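Pectate lyase (Bacillus, PDB 3VMV) probably cleaves the polygalacturonate chains of pectate, acting as a secreted polysaccharide lyase of family 1 built on a parallel beta-helix. Local coordinates at residues V306-A309 and T310-K313; E117-T121 and A122-T126; Q253-P256 and T257-F260; S61-S64 and L65-K69. One frame throughout, in Å; residues are numbered along the deposited sequence.

Interaction 1 of 4, residues V306-A309 and T310-K313; sequences VQSA and TQAK
With chi1 at 70°, the Ser308 hydroxyl stands between its own backbone N and carbonyl carbon and faces the backbone of Gln311, whose CG lies beside its own N and whose extended chain carries the amide back over Ser308. The two residues form a capping box at the start of helix 309-319, with Ser308 as N-cap. Ser308 OG accepts from Gln311 N at 3.0 Å, and Gln311 OE1 in return accepts from Ser308 N at 2.9 Å. This return bond is nearly straight at the hydrogen (165°), although the donor sits well above the amide carbonyl plane, 43° out of it. The fit is close, Gln311 CG lying 3.1 Å from Ser308 OG. Backbone bonding of the helix proper sets in with Ala312 N to Ser308 O (2.8 Å), followed by Lys313 N to Ala309 O (2.9 Å).

Gln307 reaches obliquely past Gln311, and its OE1 lies 3.4 Å from Ala312 CA. The polar end of Gln307 is engaged beyond the cap, by His198 at OE1 and Ser315 at NE2. Lys313 leads away to a salt bridge with Glu317. The turn rests on the beta-helix, Ala312 touching Asn220 and both Thr310 and Lys313 touching Tyr245. One water is hydrogen-bonded to Ser308 OG at 2.8 Å and more weakly to Thr310 OG1.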
# COMPACT_ATOMS: atom_id res chain seq x y z
N VAL A 306 -10.29 2.02 17.04
CA VAL A 306 -10.22 0.65 16.52
C VAL A 306 -11.50 -0.11 16.84
O VAL A 306 -11.99 -0.09 17.98
CB VAL A 306 -8.94 -0.06 17.01
CG1 VAL A 306 -8.88 -0.15 18.55
CG2 VAL A 306 -8.83 -1.46 16.40
N GLN A 307 -12.10 -0.70 15.81
CA GLN A 307 -13.30 -1.54 15.97
C GLN A 307 -12.93 -2.95 16.40
O GLN A 307 -11.78 -3.34 16.36
CB GLN A 307 -14.02 -1.64 14.63
CG GLN A 307 -14.47 -0.31 14.05
CD GLN A 307 -15.16 -0.56 12.71
OE1 GLN A 307 -14.52 -0.91 11.73
NE2 GLN A 307 -16.47 -0.56 12.73
N SER A 308 -13.92 -3.75 16.80
CA SER A 308 -13.64 -5.17 16.95
C SER A 308 -13.35 -5.77 15.57
O SER A 308 -13.67 -5.17 14.53
CB SER A 308 -14.84 -5.88 17.56
OG SER A 308 -15.92 -5.95 16.63
N ALA A 309 -12.74 -6.95 15.55
CA ALA A 309 -12.45 -7.61 14.28
C ALA A 309 -13.71 -7.86 13.49
O ALA A 309 -13.70 -7.72 12.26
CB ALA A 309 -11.71 -8.94 14.54
N THR A 310 -14.80 -8.25 14.14
CA THR A 310 -16.01 -8.56 13.38
C THR A 310 -16.71 -7.31 12.91
O THR A 310 -17.30 -7.30 11.83
CB THR A 310 -16.96 -9.46 14.17
OG1 THR A 310 -17.27 -8.83 15.44
CG2 THR A 310 -16.31 -10.84 14.42
N GLN A 311 -16.64 -6.23 13.69
CA GLN A 311 -17.19 -4.97 13.20
C GLN A 311 -16.38 -4.50 12.02
O GLN A 311 -16.93 -3.99 11.03
CB GLN A 311 -17.10 -3.92 14.31
CG GLN A 311 -18.12 -4.14 15.42
CD GLN A 311 -17.75 -3.40 16.73
OE1 GLN A 311 -16.68 -2.79 16.85
NE2 GLN A 311 -18.65 -3.49 17.71
N ALA A 312 -15.06 -4.65 12.11
CA ALA A 312 -14.24 -4.25 10.98
C ALA A 312 -14.53 -5.05 9.73
O ALA A 312 -14.56 -4.49 8.62
CB ALA A 312 -12.77 -4.36 11.35
N LYS A 313 -14.73 -6.35 9.88
CA LYS A 313 -15.04 -7.17 8.71
C LYS A 313 -16.26 -6.59 7.97
O LYS A 313 -16.22 -6.42 6.75
CB LYS A 313 -15.28 -8.60 9.14
CG LYS A 313 -15.83 -9.51 8.03
CD LYS A 313 -16.23 -10.82 8.65
CE LYS A 313 -16.67 -11.84 7.59
NZ LYS A 313 -18.04 -11.51 7.12
O HOH W 1 -17.70 -7.14 18.36

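Interaction 2 of 4, residues E117-T121 and A122-T126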
# COMPACT_ATOMS: atom_id res chain seq x y z
N GLU A 117 4.04 -3.17 -17.09
CA GLU A 117 5.12 -2.27 -17.55
C GLU A 117 5.54 -1.27 -16.47
O GLU A 117 4.91 -1.16 -15.43
CB GLU A 117 4.69 -1.56 -18.83
CG GLU A 117 4.43 -2.55 -19.97
CD GLU A 117 4.01 -1.86 -21.25
OE1 GLU A 117 4.69 -0.89 -21.64
OE2 GLU A 117 3.01 -2.30 -21.86
N GLY A 118 6.62 -0.51 -16.71
CA GLY A 118 7.11 0.38 -15.68
C GLY A 118 7.78 -0.39 -14.56
O GLY A 118 8.65 -1.23 -14.79
N GLU A 119 7.39 -0.10 -13.32
CA GLU A 119 7.84 -0.92 -12.20
C GLU A 119 7.01 -2.21 -12.12
O GLU A 119 7.33 -3.09 -11.32
CB GLU A 119 7.67 -0.18 -10.86
CG GLU A 119 8.42 1.15 -10.74
CD GLU A 119 9.91 0.97 -10.50
OE1 GLU A 119 10.38 -0.20 -10.34
OE2 GLU A 119 10.65 2.01 -10.46
N GLY A 120 5.93 -2.29 -12.89
CA GLY A 120 5.01 -3.42 -12.78
C GLY A 120 4.23 -3.39 -11.47
O GLY A 120 3.75 -4.43 -10.98
N THR A 121 4.09 -2.20 -10.92
CA THR A 121 3.51 -2.05 -9.59
C THR A 121 2.46 -0.95 -9.59
O THR A 121 2.66 0.11 -10.20
CB THR A 121 4.64 -1.72 -8.60
OG1 THR A 121 5.51 -2.87 -8.48
CG2 THR A 121 4.09 -1.38 -7.21
N ALA A 122 1.33 -1.18 -8.92
CA ALA A 122 0.23 -0.21 -9.00
C ALA A 122 0.62 1.13 -8.33
O ALA A 122 0.39 2.19 -8.90
CB ALA A 122 -1.07 -0.78 -8.39
N ILE A 123 1.16 1.08 -7.10
CA ILE A 123 1.73 2.28 -6.50
C ILE A 123 3.06 1.92 -5.88
O ILE A 123 3.13 1.09 -4.98
CB ILE A 123 0.83 2.89 -5.43
CG1 ILE A 123 -0.55 3.18 -6.01
CG2 ILE A 123 1.45 4.21 -4.91
CD1 ILE A 123 -1.57 3.76 -4.97
N GLU A 124 4.12 2.55 -6.36
CA GLU A 124 5.44 2.43 -5.77
C GLU A 124 5.75 3.68 -4.99
O GLU A 124 5.70 4.78 -5.56
CB GLU A 124 6.51 2.20 -6.85
CG GLU A 124 7.94 2.36 -6.23
CD GLU A 124 9.12 1.72 -6.98
OE1 GLU A 124 9.32 0.48 -6.92
OE2 GLU A 124 9.90 2.48 -7.60
N VAL A 125 6.09 3.55 -3.70
CA VAL A 125 6.38 4.71 -2.88
C VAL A 125 7.85 4.61 -2.47
O VAL A 125 8.23 3.68 -1.78
CB VAL A 125 5.48 4.73 -1.63
CG1 VAL A 125 5.76 5.94 -0.80
CG2 VAL A 125 3.97 4.65 -1.99
N THR A 126 8.70 5.54 -2.92
CA THR A 126 10.13 5.31 -2.86
C THR A 126 10.91 6.59 -2.75
O THR A 126 10.34 7.68 -2.61
CB THR A 126 10.57 4.46 -4.09
OG1 THR A 126 11.91 4.00 -3.90
CG2 THR A 126 10.43 5.23 -5.42
O HOH W 2 7.78 -2.49 -6.99
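From Glu119 to Glu124 the backbone passes from a tight turn into strand 123-126. Glu117 to Gly120 is a type II' beta turn, closed by Gly120 N to Glu117 O at 3.0 Å, and both of its glycines, Gly118 and Gly120, have positive phi. Thr121 and Ala122 then lead into the strand.

The side chains of Glu119 and Glu124 converge because Glu119 bends at CG (chi2 -77°), whereas Glu124 holds its CG anti to the backbone N (chi1 169°) and stays extended. They cross at about a right angle, with carboxylate planes 43° apart, and Glu119 OE2 comes within 3.0 Å of Glu124 OE2. Two such like charges would be expected to repel, but each has a cationic partner: Arg98 makes a salt bridge to Glu119 OE2 and Lys159 one to Glu124 OE1. A sulfate, probably picked up from the crystallisation solution, lies about 4 Å from the Glu119 side chain. Next to the acids, Thr121 CG2 packs 3.5 Å from Ile123 O, while Thr121 OG1 is hydrogen-bonded to Gly154 N. A water hydrogen-bonded to Thr121 OG1 at 2.7 Å may give a weak bond to Glu124 OE1.

This buried corner joins successive coils of the parallel beta-helix. Strand 123-126 runs parallel between strands 97-103 and 156-158, Ala122 bonding through its backbone to Ile97 and Ile123 to Leu155 and Asp157, while Ala122 and Ile123 pack on Ile112 of strand 111-113.

Interaction 3 of 4, residues Q253-P256 and T257-F260; sequences QADP and TTGF
Asp255 is the tight centre of this turn, its carboxylate meeting the backbones of Thr257 and Thr258, while Pro256, Thr257 and Gly259 are exposed. CG of Asp255 is anti to the backbone N (chi1 -177°), which swings the carboxylate over the following residues. Asp255 OD2 accepts from Thr258 N at 2.9 Å, on its anti side and 27° out of the carboxylate plane. A weak, bent bond from Thr257 N to Asp255 OD2, at 3.2 Å, shares the same oxygen. Tyr269 N, from beyond the loop, adds a further bond, so OD2 is gripped by several backbone donors.

The backbone folds back on itself, the two halves running 147° apart. Asp255 N bonds to Phe260 O at 2.8 Å, and Gly259 N bonds to Asp255 O at the same distance of 2.8 Å, less straight. Within this turn Thr258 makes an ST turn, its OG1 accepting from Phe260 N at 3.2 Å; the same hydroxyl is hydrogen-bonded to Trp267 O. Gly259 takes positive phi as the chain doubles back. All of this belongs to the long loop between strands 245-249 and 265-266 of the beta-helix, where the Phe260 ring meets Phe268 and Trp277 with planes close to perpendicular.

The loose part is the contact of Ala254 CB with Gly259 O, at 3.7 Å. Solvent enters elsewhere: a water donates to Asp255 OD1 at 2.7 Å and is also hydrogen-bonded to Thr257 OG1, bridging the carboxylate to the threonine hydroxyl.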
# COMPACT_ATOMS: atom_id res chain seq x y z
N GLN A 253 1.50 -25.23 5.80
CA GLN A 253 2.68 -26.08 5.58
C GLN A 253 3.91 -25.37 6.14
O GLN A 253 3.92 -24.15 6.21
CB GLN A 253 2.86 -26.35 4.09
CG GLN A 253 1.75 -27.25 3.53
CD GLN A 253 1.63 -28.57 4.27
OE1 GLN A 253 2.46 -29.48 4.10
NE2 GLN A 253 0.60 -28.70 5.11
N ALA A 254 4.94 -26.12 6.55
CA ALA A 254 6.16 -25.47 7.03
C ALA A 254 6.92 -24.84 5.87
O ALA A 254 7.14 -25.49 4.84
CB ALA A 254 7.04 -26.47 7.78
N ASP A 255 7.33 -23.59 6.02
CA ASP A 255 8.17 -22.97 5.01
C ASP A 255 9.50 -23.69 4.85
O ASP A 255 10.16 -24.00 5.83
CB ASP A 255 8.43 -21.51 5.36
CG ASP A 255 9.24 -20.82 4.29
OD1 ASP A 255 8.78 -20.80 3.12
OD2 ASP A 255 10.35 -20.37 4.60
N PRO A 256 9.89 -24.03 3.60
CA PRO A 256 11.13 -24.81 3.46
C PRO A 256 12.37 -24.04 3.90
O PRO A 256 13.36 -24.68 4.27
CB PRO A 256 11.20 -25.07 1.95
CG PRO A 256 9.79 -24.99 1.47
CD PRO A 256 9.13 -23.94 2.34
N THR A 257 12.33 -22.72 3.87
CA THR A 257 13.49 -21.91 4.24
C THR A 257 13.58 -21.67 5.76
O THR A 257 14.61 -21.90 6.36
CB THR A 257 13.51 -20.56 3.50
OG1 THR A 257 13.51 -20.78 2.09
CG2 THR A 257 14.73 -19.76 3.89
N THR A 258 12.49 -21.21 6.38
CA THR A 258 12.56 -20.84 7.79
C THR A 258 11.91 -21.87 8.72
O THR A 258 12.04 -21.79 9.96
CB THR A 258 11.78 -19.52 8.06
OG1 THR A 258 10.38 -19.76 7.78
CG2 THR A 258 12.28 -18.39 7.18
N GLY A 259 11.16 -22.81 8.14
CA GLY A 259 10.48 -23.83 8.90
C GLY A 259 9.20 -23.34 9.55
O GLY A 259 8.49 -24.12 10.20
N PHE A 260 8.88 -22.05 9.35
CA PHE A 260 7.73 -21.47 10.04
C PHE A 260 6.42 -21.96 9.40
O PHE A 260 6.31 -22.07 8.16
CB PHE A 260 7.83 -19.94 9.97
CG PHE A 260 7.16 -19.21 11.11
CD1 PHE A 260 7.93 -18.64 12.12
CD2 PHE A 260 5.78 -19.06 11.15
CE1 PHE A 260 7.33 -17.97 13.18
CE2 PHE A 260 5.17 -18.40 12.23
CZ PHE A 260 5.96 -17.86 13.25
O HOH W 3 10.90 -20.67 1.50

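Interaction 4 of 4, residues S61-S64 and L65-K69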
# COMPACT_ATOMS: atom_id res chain seq x y z
N SER A 61 -0.35 7.71 -22.09
CA SER A 61 0.65 8.25 -21.15
C SER A 61 2.01 8.30 -21.83
O SER A 61 2.32 7.43 -22.65
CB SER A 61 0.77 7.36 -19.90
OG SER A 61 -0.51 7.28 -19.28
N PRO A 62 2.79 9.31 -21.49
CA PRO A 62 4.06 9.53 -22.21
C PRO A 62 5.24 8.73 -21.64
O PRO A 62 6.25 8.64 -22.34
CB PRO A 62 4.31 11.03 -22.01
CG PRO A 62 3.68 11.32 -20.65
CD PRO A 62 2.44 10.44 -20.60
N GLN A 63 5.14 8.23 -20.42
CA GLN A 63 6.15 7.34 -19.83
C GLN A 63 5.46 6.05 -19.44
O GLN A 63 4.23 5.98 -19.45
CB GLN A 63 6.77 7.96 -18.56
CG GLN A 63 7.49 9.27 -18.86
CD GLN A 63 7.94 9.98 -17.61
OE1 GLN A 63 8.57 9.40 -16.73
NE2 GLN A 63 7.61 11.26 -17.52
N SER A 64 6.24 5.04 -19.06
CA SER A 64 5.65 3.73 -18.74
C SER A 64 5.02 3.66 -17.35
O SER A 64 4.51 2.62 -16.95
CB SER A 64 6.72 2.62 -18.85
OG SER A 64 7.14 2.48 -20.19
N LEU A 65 5.08 4.77 -16.61
CA LEU A 65 4.42 4.91 -15.31
C LEU A 65 4.07 6.38 -15.15
O LEU A 65 4.52 7.19 -15.95
CB LEU A 65 5.31 4.42 -14.17
CG LEU A 65 6.76 4.90 -14.07
CD1 LEU A 65 6.82 6.35 -13.58
CD2 LEU A 65 7.54 4.00 -13.14
N ILE A 66 3.22 6.71 -14.18
CA ILE A 66 2.88 8.09 -13.86
C ILE A 66 3.88 8.52 -12.80
O ILE A 66 3.88 7.99 -11.68
CB ILE A 66 1.43 8.17 -13.33
CG1 ILE A 66 0.45 7.68 -14.40
CG2 ILE A 66 1.11 9.61 -12.91
CD1 ILE A 66 0.48 8.48 -15.70
N ASP A 67 4.76 9.44 -13.17
CA ASP A 67 5.96 9.77 -12.42
C ASP A 67 5.67 10.99 -11.54
O ASP A 67 5.82 12.15 -11.96
CB ASP A 67 7.06 10.07 -13.45
CG ASP A 67 8.50 9.81 -12.98
OD1 ASP A 67 8.74 9.29 -11.91
OD2 ASP A 67 9.42 10.17 -13.76
N VAL A 68 5.31 10.72 -10.28
CA VAL A 68 5.16 11.79 -9.26
C VAL A 68 6.53 12.09 -8.68
O VAL A 68 6.94 11.56 -7.64
CB VAL A 68 4.11 11.43 -8.19
CG1 VAL A 68 3.91 12.63 -7.24
CG2 VAL A 68 2.79 11.04 -8.87
N LYS A 69 7.28 12.90 -9.43
CA LYS A 69 8.69 13.17 -9.19
C LYS A 69 8.92 14.57 -9.70
O LYS A 69 8.35 14.98 -10.71
CB LYS A 69 9.56 12.20 -10.00
CG LYS A 69 11.03 12.30 -9.68
CD LYS A 69 11.87 11.45 -10.64
CE LYS A 69 11.67 9.96 -10.33
NZ LYS A 69 12.74 9.17 -11.00
O HOH W 4 3.59 9.33 -17.70
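Gln63 reaches from the loop toward Leu65 and Asp67, and its side chain traces the contact outward. Gln63 CB packs first, 3.5 Å from Leu65 O. A chi1 of -62° followed by an extended chain then carries CG and the amide toward Asp67. There Gln63 CD comes within 4.1 Å of Asp67 OD2, the amide plane standing nearly perpendicular to the carboxylate, at 87°. The amide is probably turned over in the model, which leaves its terminal O and N unassigned; the Gln63 side chain also touches Gln32 of helix 28-40. The firm partner of Asp67 is Arg98, in a salt bridge at OD1.

A water ties the backbone together at this corner, donating to Leu65 O at 2.9 Å and accepting weakly from Gln63 N. Farther back, Ser61 OG lies 3.9 Å from the methyl Ile66 CD1 while hydrogen-bonded to Thr57 O. Ile66 itself packs on Ile56 and on Ile31 of helix 28-40.

Val68 is the centre of an inverse gamma turn, whose closing bond, Lys69 N to Asp67 O, is weak. The chain here turns from the loop after strand 55-57 into strand 66-68, which pairs in parallel with strand 97-103, the coil-to-coil pairing of a parallel beta-helix.

Along the chain the order is interaction 4, interaction 2, interaction 3 and then interaction 1. Interactions 4 and 2 are neighbours, with centres 10 Å apart, and touch where Glu119 CG packs on Leu65 CD2. Their strands 66-68 and 123-126 flank strand 97-103, whose Arg98 makes salt bridges to both Asp67 and Glu119, so one arginine of the middle strand ties neighbouring coils of the beta-helix together. Interaction 1, at the start of helix 309-319, lies on the opposite side of the chain's centre from both. Interaction 3 stands about 29 Å between centres from interaction 2 and 39 Å from interaction 4. Helix 309-319 and loop 253-260 thus decorate other parts of the solenoid.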